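Local coordinates for DNA alpha-glucosyltransferase (Enterobacteria phage T4, PDB 1XV5), which is a phage glycosyltransferase of the GT-B clan, built from two Rossmann-like domains, each with a seven-stranded parallel sheet, and here holds uridine-5'-diphosphate, at residues 344-349 with 379-384; 311-316 with 320-325; 56-61 with 66-71. All blocks are in the same frame, centred on the assembly; numbering follows the deposited sequence.

Interaction 1 (344-349 with 379-384); sequences SGIIWF and YEFLYQ
S344 and F381 make the heart of this buried contact. The methylene of the serine lies over one face of the phenyl ring, nearer the ring's margin than its middle, in a CH-pi contact: S344 CB is 3.8 Å from the centroid of the F381 ring and 22° off the ring normal. The nearest ring atom to S344 CB is F381 CG, at 3.6 Å. A small residue suits this place, because its CB can settle directly on the flat ring while the hydroxyl turns elsewhere. In F381 CG stands anti to the backbone N (chi1 -178°), which carries the ring off helix 368-386 to the loop that leads into strand 347-349. This strand is the outermost of the parallel sheet in the C-terminal Rossmann-like domain of a GT-B fold, and the helix packs against the approach to it. F332 stacks on F381 and H342 meets the same ring at a slant, so the phenylalanine is set within an aromatic cluster. I346 adds the second apolar patch. Its delta methyl comes to the F381 ring obliquely, I346 CD1 lying 3.9 Å from F381 CD2, and the two side chains cross at about a right angle. The same methyl also reaches the next residue of the helix, I346 CD1 lying 4.2 Å from L382 CD2; L382 also rests on L306 of a loop. A beta-branched isoleucine serves two fronts here: while CG1 and CD1 run toward the helix, I346 CG2 sits 3.6 Å above the middle of the W348 indole. Between the two contact residues of the loop, G345 has a phi of 90°, where a CB would be jammed against the carbonyl O of S344, which calls for glycine. The side chains of S344 and I346 both start toward helix 368-386.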
# COMPACT_ATOMS: atom_id res chain seq x y z
N SER A 344 -21.38 -0.17 5.29
CA SER A 344 -20.42 0.67 4.60
C SER A 344 -20.55 0.78 3.08
O SER A 344 -19.89 1.62 2.48
CB SER A 344 -19.02 0.16 4.92
OG SER A 344 -18.87 -1.15 4.40
N GLY A 345 -21.37 -0.06 2.47
CA GLY A 345 -21.51 -0.01 1.03
C GLY A 345 -20.50 -0.92 0.36
O GLY A 345 -20.59 -1.19 -0.84
N ILE A 346 -19.53 -1.40 1.13
CA ILE A 346 -18.51 -2.29 0.61
C ILE A 346 -19.10 -3.69 0.41
O ILE A 346 -19.86 -4.17 1.24
CB ILE A 346 -17.32 -2.41 1.59
CG1 ILE A 346 -16.59 -1.07 1.69
CG2 ILE A 346 -16.37 -3.53 1.13
CD1 ILE A 346 -15.64 -0.97 2.89
N ILE A 347 -18.76 -4.32 -0.71
CA ILE A 347 -19.23 -5.67 -0.98
C ILE A 347 -18.13 -6.60 -0.49
O ILE A 347 -17.00 -6.55 -0.99
CB ILE A 347 -19.48 -5.89 -2.48
CG1 ILE A 347 -20.65 -5.01 -2.94
CG2 ILE A 347 -19.76 -7.37 -2.76
CD1 ILE A 347 -20.99 -5.11 -4.41
N TRP A 348 -18.44 -7.43 0.50
CA TRP A 348 -17.44 -8.34 1.04
C TRP A 348 -17.42 -9.68 0.31
O TRP A 348 -18.25 -10.56 0.56
CB TRP A 348 -17.66 -8.54 2.54
CG TRP A 348 -17.56 -7.25 3.31
CD1 TRP A 348 -18.59 -6.50 3.81
CD2 TRP A 348 -16.36 -6.53 3.63
NE1 TRP A 348 -18.10 -5.36 4.42
CE2 TRP A 348 -16.74 -5.36 4.32
CE3 TRP A 348 -15.00 -6.76 3.39
CZ2 TRP A 348 -15.80 -4.42 4.77
CZ3 TRP A 348 -14.06 -5.83 3.84
CH2 TRP A 348 -14.48 -4.67 4.53
N PHE A 349 -16.46 -9.80 -0.60
CA PHE A 349 -16.26 -10.99 -1.41
C PHE A 349 -16.14 -12.22 -0.52
O PHE A 349 -15.25 -12.31 0.31
CB PHE A 349 -14.99 -10.81 -2.24
CG PHE A 349 -14.77 -11.88 -3.27
CD1 PHE A 349 -14.26 -13.12 -2.91
CD2 PHE A 349 -15.05 -11.63 -4.61
CE1 PHE A 349 -14.03 -14.11 -3.87
CE2 PHE A 349 -14.83 -12.61 -5.58
CZ PHE A 349 -14.32 -13.85 -5.21
N TYR A 379 -17.34 5.60 0.43
CA TYR A 379 -16.43 6.73 0.45
C TYR A 379 -16.33 7.32 1.86
O TYR A 379 -15.23 7.54 2.37
CB TYR A 379 -16.89 7.82 -0.53
CG TYR A 379 -16.16 9.13 -0.35
CD1 TYR A 379 -16.70 10.16 0.41
CD2 TYR A 379 -14.89 9.33 -0.91
CE1 TYR A 379 -16.01 11.36 0.61
CE2 TYR A 379 -14.19 10.52 -0.72
CZ TYR A 379 -14.76 11.53 0.04
OH TYR A 379 -14.07 12.70 0.25
N GLU A 380 -17.47 7.57 2.49
CA GLU A 380 -17.47 8.15 3.83
C GLU A 380 -16.84 7.21 4.86
O GLU A 380 -16.09 7.65 5.73
CB GLU A 380 -18.90 8.49 4.28
CG GLU A 380 -18.97 9.09 5.68
CD GLU A 380 -18.23 10.41 5.81
OE1 GLU A 380 -17.96 10.84 6.95
OE2 GLU A 380 -17.92 11.03 4.77
N PHE A 381 -17.13 5.92 4.74
CA PHE A 381 -16.58 4.94 5.68
C PHE A 381 -15.06 4.88 5.60
O PHE A 381 -14.37 4.91 6.62
CB PHE A 381 -17.15 3.55 5.38
CG PHE A 381 -16.68 2.49 6.33
CD1 PHE A 381 -17.15 2.44 7.63
CD2 PHE A 381 -15.76 1.52 5.91
CE1 PHE A 381 -16.73 1.45 8.52
CE2 PHE A 381 -15.33 0.53 6.78
CZ PHE A 381 -15.82 0.49 8.09
N LEU A 382 -14.54 4.78 4.38
CA LEU A 382 -13.10 4.70 4.18
C LEU A 382 -12.42 6.01 4.58
O LEU A 382 -11.30 6.00 5.08
CB LEU A 382 -12.80 4.33 2.73
CG LEU A 382 -13.31 2.92 2.37
CD1 LEU A 382 -13.08 2.65 0.89
CD2 LEU A 382 -12.60 1.87 3.23
N TYR A 383 -13.10 7.12 4.35
CA TYR A 383 -12.57 8.43 4.72
C TYR A 383 -12.40 8.46 6.25
O TYR A 383 -11.33 8.81 6.77
CB TYR A 383 -13.55 9.53 4.29
CG TYR A 383 -13.31 10.86 4.95
CD1 TYR A 383 -12.21 11.65 4.60
CD2 TYR A 383 -14.17 11.33 5.95
CE1 TYR A 383 -11.98 12.87 5.23
CE2 TYR A 383 -13.94 12.55 6.58
CZ TYR A 383 -12.84 13.31 6.21
OH TYR A 383 -12.62 14.53 6.83
N GLN A 384 -13.46 8.08 6.96
CA GLN A 384 -13.42 8.06 8.42
C GLN A 384 -12.37 7.08 8.93
O GLN A 384 -11.73 7.32 9.95
CB GLN A 384 -14.80 7.65 8.97
CG GLN A 384 -15.87 8.72 8.82
CD GLN A 384 -15.62 9.91 9.72
OE1 GLN A 384 -16.14 11.00 9.49
NE2 GLN A 384 -14.84 9.70 10.77

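Interaction 2 (311-316 with 320-325); sequences LELGAC and PVFWKS. With UDP (uridine-5'-diphosphate), chain C.
The beta-alpha-beta unit of strand 288-293, helix 308-316 and strand 319-323 brings L313 and G314 against P320 and F322, while the neighbouring E312 reaches into the pocket of uridine-5'-diphosphate. Helix and strand run nearly antiparallel, at 161°, with axes 8.4 Å apart, as expected where the chain leaves a helix and turns back into the sheet. L313 is the chief filler: its CB lies 4.1 Å from P320 CB, and its branch end comes to the edge of the F322 ring, near the ring plane, with L313 CD1 3.8 Å from F322 CE1. The leucine and the phenylalanine lie alongside one another but run opposite ways. Having no side chain, G314 offers its bare backbone to the proline, and P320 CG rests 3.8 Å from G314 CA. The rigid apolar proline ring fits this close approach of helix to sheet. Extended beyond CG, the E312 chain carries its carboxylate out to the ribose, where each oxygen accepts one hydroxyl: UDP O3' donates to E312 OE1 at 2.7 Å and UDP O2' donates to E312 OE2 at 2.6 Å. N278 ND2 also bonds OE1 and so helps to fix the carboxylate, while the backbone N atoms of Y308 and T309, at the start of the same helix, bind UDP too. A glutamate on such a helix holding the nucleotide ribose is a familiar feature of the C-terminal domain in GT-B glycosyltransferases.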
# COMPACT_ATOMS: atom_id res chain seq x y z
N LEU A 311 -8.20 1.85 -0.37
CA LEU A 311 -8.63 3.23 -0.27
C LEU A 311 -8.93 3.87 -1.62
O LEU A 311 -9.87 4.65 -1.75
CB LEU A 311 -7.57 4.05 0.47
CG LEU A 311 -7.13 3.51 1.83
CD1 LEU A 311 -6.19 4.51 2.48
CD2 LEU A 311 -8.34 3.25 2.74
N GLU A 312 -8.13 3.54 -2.62
CA GLU A 312 -8.31 4.10 -3.95
C GLU A 312 -9.66 3.72 -4.55
O GLU A 312 -10.28 4.52 -5.24
CB GLU A 312 -7.15 3.67 -4.84
CG GLU A 312 -5.86 4.41 -4.47
CD GLU A 312 -4.59 3.79 -5.05
OE1 GLU A 312 -3.56 4.50 -5.05
OE2 GLU A 312 -4.61 2.62 -5.49
N LEU A 313 -10.14 2.51 -4.28
CA LEU A 313 -11.44 2.10 -4.82
C LEU A 313 -12.57 2.97 -4.30
O LEU A 313 -13.40 3.47 -5.06
CB LEU A 313 -11.73 0.63 -4.49
CG LEU A 313 -10.72 -0.38 -5.05
CD1 LEU A 313 -11.28 -1.79 -4.89
CD2 LEU A 313 -10.45 -0.08 -6.52
N GLY A 314 -12.61 3.16 -2.99
CA GLY A 314 -13.66 3.98 -2.42
C GLY A 314 -13.52 5.45 -2.77
O GLY A 314 -14.50 6.14 -3.02
N ALA A 315 -12.28 5.92 -2.82
CA ALA A 315 -12.02 7.32 -3.12
C ALA A 315 -12.37 7.77 -4.53
O ALA A 315 -12.80 8.91 -4.71
CB ALA A 315 -10.56 7.64 -2.82
N CYS A 316 -12.21 6.91 -5.53
CA CYS A 316 -12.51 7.32 -6.89
C CYS A 316 -13.97 7.11 -7.32
O CYS A 316 -14.35 7.47 -8.42
CB CYS A 316 -11.56 6.64 -7.89
SG CYS A 316 -11.89 4.90 -8.20
N PRO A 320 -16.49 -0.72 -3.98
CA PRO A 320 -15.40 -1.58 -3.52
C PRO A 320 -15.82 -3.00 -3.21
O PRO A 320 -16.81 -3.23 -2.51
CB PRO A 320 -14.89 -0.87 -2.26
CG PRO A 320 -15.35 0.54 -2.42
CD PRO A 320 -16.72 0.38 -3.03
N VAL A 321 -15.07 -3.96 -3.73
CA VAL A 321 -15.33 -5.36 -3.45
C VAL A 321 -14.05 -5.83 -2.77
O VAL A 321 -13.01 -5.94 -3.41
CB VAL A 321 -15.58 -6.16 -4.75
CG1 VAL A 321 -15.81 -7.63 -4.41
CG2 VAL A 321 -16.80 -5.59 -5.49
N PHE A 322 -14.14 -6.07 -1.46
CA PHE A 322 -12.99 -6.50 -0.65
C PHE A 322 -13.12 -7.94 -0.15
O PHE A 322 -14.22 -8.48 -0.09
CB PHE A 322 -12.83 -5.62 0.60
CG PHE A 322 -12.53 -4.16 0.32
CD1 PHE A 322 -12.12 -3.72 -0.93
CD2 PHE A 322 -12.61 -3.23 1.37
CE1 PHE A 322 -11.80 -2.37 -1.14
CE2 PHE A 322 -12.30 -1.89 1.17
CZ PHE A 322 -11.89 -1.45 -0.09
N TRP A 323 -11.99 -8.53 0.23
CA TRP A 323 -11.97 -9.90 0.75
C TRP A 323 -12.64 -9.90 2.12
O TRP A 323 -12.21 -9.19 3.03
CB TRP A 323 -10.51 -10.38 0.86
CG TRP A 323 -10.36 -11.82 1.24
CD1 TRP A 323 -9.96 -12.32 2.44
CD2 TRP A 323 -10.59 -12.95 0.39
NE1 TRP A 323 -9.92 -13.69 2.40
CE2 TRP A 323 -10.30 -14.11 1.15
CE3 TRP A 323 -11.00 -13.10 -0.94
CZ2 TRP A 323 -10.41 -15.40 0.62
CZ3 TRP A 323 -11.12 -14.39 -1.47
CH2 TRP A 323 -10.82 -15.52 -0.68
N LYS A 324 -13.68 -10.71 2.27
CA LYS A 324 -14.43 -10.78 3.52
C LYS A 324 -13.60 -10.95 4.80
O LYS A 324 -13.73 -10.15 5.73
CB LYS A 324 -15.46 -11.91 3.44
CG LYS A 324 -16.40 -11.98 4.65
CD LYS A 324 -17.37 -13.15 4.52
CE LYS A 324 -18.39 -13.14 5.65
NZ LYS A 324 -19.31 -14.31 5.59
N SER A 325 -12.75 -11.98 4.85
CA SER A 325 -11.96 -12.22 6.05
C SER A 325 -11.07 -11.04 6.42
O SER A 325 -10.77 -10.84 7.59
CB SER A 325 -11.11 -13.49 5.90
OG SER A 325 -9.98 -13.27 5.08
N1 UDP C . 0.37 1.07 -7.86
C2 UDP C . 0.58 1.79 -9.02
N3 UDP C . 0.92 1.04 -10.12
C4 UDP C . 1.07 -0.34 -10.16
C5 UDP C . 0.82 -1.01 -8.92
C6 UDP C . 0.49 -0.29 -7.84
O2 UDP C . 0.45 3.00 -9.08
O4 UDP C . 1.38 -0.88 -11.22
C1' UDP C . 0.02 1.83 -6.65
C2' UDP C . -1.32 1.46 -6.03
O2' UDP C . -2.39 2.09 -6.71
C3' UDP C . -1.10 1.95 -4.61
C4' UDP C . 0.34 1.52 -4.35
O4' UDP C . 0.98 1.53 -5.66
O3' UDP C . -1.20 3.37 -4.58
C5' UDP C . 0.51 0.15 -3.73
O5' UDP C . 0.24 0.22 -2.33
PA UDP C . -0.65 -0.86 -1.56
O1A UDP C . -0.67 -0.41 -0.15
O2A UDP C . -1.94 -1.02 -2.29
O3A UDP C . 0.16 -2.27 -1.69
PB UDP C . 1.76 -2.61 -1.75
O1B UDP C . 1.95 -3.90 -1.04
O2B UDP C . 2.19 -2.50 -3.16
O3B UDP C . 2.45 -1.46 -0.90

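Interaction 3 (56-61 with 66-71); sequences FSIPVI and YDKALK
The Y66 ring, on the residue that meets I61 at the start of helix 66-73, has L70 CB 4.2 Å above one face, displaced from the middle, and D67 OD1 at its edge, in plane. K99 makes a cation-pi contact with it. Y66 starts away from strand 58-60, and its ring lies against L100 and N103 of helix 91-103. Strand and helix form a beta-alpha step at the margin of the N-terminal Rossmann-like sheet, of which 58-60 is an outermost strand; their axes pass 9.2 Å apart at 139°. V60 faces the helix. The V60 torsion (chi1 62°) sets CG2 opposite the backbone N, and this branch meets A69, V60 CG2 lying 3.8 Å from A69 CB. The small alanine suits a helix brought so close to the strand, for its CA is 6.3 Å from the V60 CA. K68 lies across the outer part of the contact, using its aliphatic chain as cover for V60: K68 CD is 3.9 Å from V60 CG2. Beyond this the lysine bends at chi4 (59°), putting NZ near I58, and K68 CE passes 3.6 Å from the carbonyl oxygen P59 O.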
# COMPACT_ATOMS: atom_id res chain seq x y z
N PHE A 56 10.07 16.92 -7.59
CA PHE A 56 10.57 17.30 -6.27
C PHE A 56 11.43 16.25 -5.57
O PHE A 56 12.20 16.58 -4.67
CB PHE A 56 9.41 17.69 -5.35
CG PHE A 56 8.35 16.63 -5.24
CD1 PHE A 56 7.23 16.65 -6.07
CD2 PHE A 56 8.48 15.59 -4.32
CE1 PHE A 56 6.25 15.65 -5.99
CE2 PHE A 56 7.51 14.58 -4.24
CZ PHE A 56 6.40 14.62 -5.07
N SER A 57 11.30 14.99 -5.97
CA SER A 57 12.07 13.92 -5.33
C SER A 57 13.57 14.11 -5.55
O SER A 57 14.00 14.51 -6.63
CB SER A 57 11.65 12.56 -5.88
OG SER A 57 11.99 12.44 -7.25
N ILE A 58 14.35 13.82 -4.51
CA ILE A 58 15.80 13.98 -4.57
C ILE A 58 16.52 12.63 -4.56
O ILE A 58 16.60 11.96 -3.53
CB ILE A 58 16.30 14.80 -3.37
CG1 ILE A 58 15.60 16.16 -3.33
CG2 ILE A 58 17.82 14.98 -3.46
CD1 ILE A 58 15.87 16.96 -2.07
N PRO A 59 17.05 12.22 -5.72
CA PRO A 59 17.77 10.94 -5.78
C PRO A 59 19.21 11.10 -5.31
O PRO A 59 19.82 12.16 -5.48
CB PRO A 59 17.67 10.57 -7.25
CG PRO A 59 17.76 11.90 -7.92
CD PRO A 59 16.85 12.77 -7.07
N VAL A 60 19.76 10.05 -4.72
CA VAL A 60 21.13 10.08 -4.25
C VAL A 60 21.72 8.68 -4.32
O VAL A 60 21.06 7.70 -3.95
CB VAL A 60 21.23 10.62 -2.80
CG1 VAL A 60 20.48 9.72 -1.84
CG2 VAL A 60 22.69 10.75 -2.39
N ILE A 61 22.95 8.58 -4.81
CA ILE A 61 23.62 7.29 -4.91
C ILE A 61 24.41 7.11 -3.63
O ILE A 61 25.45 7.74 -3.43
CB ILE A 61 24.59 7.26 -6.11
CG1 ILE A 61 23.86 7.70 -7.38
CG2 ILE A 61 25.13 5.85 -6.28
CD1 ILE A 61 24.77 7.85 -8.59
N TYR A 66 27.91 9.72 -0.63
CA TYR A 66 27.72 9.74 0.81
C TYR A 66 27.60 11.15 1.37
O TYR A 66 26.71 11.44 2.18
CB TYR A 66 28.87 9.00 1.51
CG TYR A 66 28.83 9.15 3.02
CD1 TYR A 66 29.57 10.15 3.66
CD2 TYR A 66 28.01 8.33 3.80
CE1 TYR A 66 29.48 10.33 5.04
CE2 TYR A 66 27.92 8.51 5.17
CZ TYR A 66 28.65 9.51 5.79
OH TYR A 66 28.55 9.69 7.15
N ASP A 67 28.50 12.03 0.95
CA ASP A 67 28.49 13.41 1.43
C ASP A 67 27.15 14.08 1.15
O ASP A 67 26.58 14.73 2.02
CB ASP A 67 29.62 14.20 0.76
CG ASP A 67 30.99 13.84 1.29
OD1 ASP A 67 31.29 12.63 1.39
OD2 ASP A 67 31.77 14.76 1.61
N LYS A 68 26.66 13.91 -0.07
CA LYS A 68 25.39 14.50 -0.46
C LYS A 68 24.28 13.93 0.43
O LYS A 68 23.46 14.68 0.97
CB LYS A 68 25.10 14.17 -1.93
CG LYS A 68 23.76 14.68 -2.45
CD LYS A 68 23.55 14.29 -3.91
CE LYS A 68 22.16 14.65 -4.39
NZ LYS A 68 21.87 16.10 -4.28
N ALA A 69 24.27 12.61 0.59
CA ALA A 69 23.27 11.94 1.40
C ALA A 69 23.28 12.42 2.85
O ALA A 69 22.23 12.71 3.42
CB ALA A 69 23.49 10.43 1.36
N LEU A 70 24.47 12.52 3.44
CA LEU A 70 24.60 12.96 4.82
C LEU A 70 24.07 14.38 5.03
O LEU A 70 23.35 14.64 5.99
CB LEU A 70 26.07 12.90 5.26
CG LEU A 70 26.34 13.30 6.71
CD1 LEU A 70 25.64 12.32 7.65
CD2 LEU A 70 27.83 13.30 6.98
N LYS A 71 24.44 15.29 4.14
CA LYS A 71 23.99 16.67 4.25
C LYS A 71 22.47 16.74 4.21
O LYS A 71 21.85 17.52 4.93
CB LYS A 71 24.58 17.51 3.12
CG LYS A 71 24.18 18.98 3.18
CD LYS A 71 24.73 19.77 2.00
CE LYS A 71 24.28 21.22 2.06
NZ LYS A 71 22.79 21.32 2.11

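From the N terminus, interaction 3 comes first, closing a short turn between edge strand 58-60 and helix 66-73 in the N-terminal domain. Interaction 2 follows far along the chain, closing the tight link from helix 308-316 to strand 319-323, and interaction 1 then closes a longer, largely helical loop from 344-349 to 379-384. All three are in series; none nests or crosses. Interactions 1 and 2 adjoin through neighbouring strands of the C-terminal sheet, where I347 N probably bonds to P320 O (2.9 Å), and through their helices, where L382 CD1 packs on G314 CA (3.6 Å). Interaction 3 lies on the opposite side of the chain's centre, about 36 Å from interaction 2 between centres.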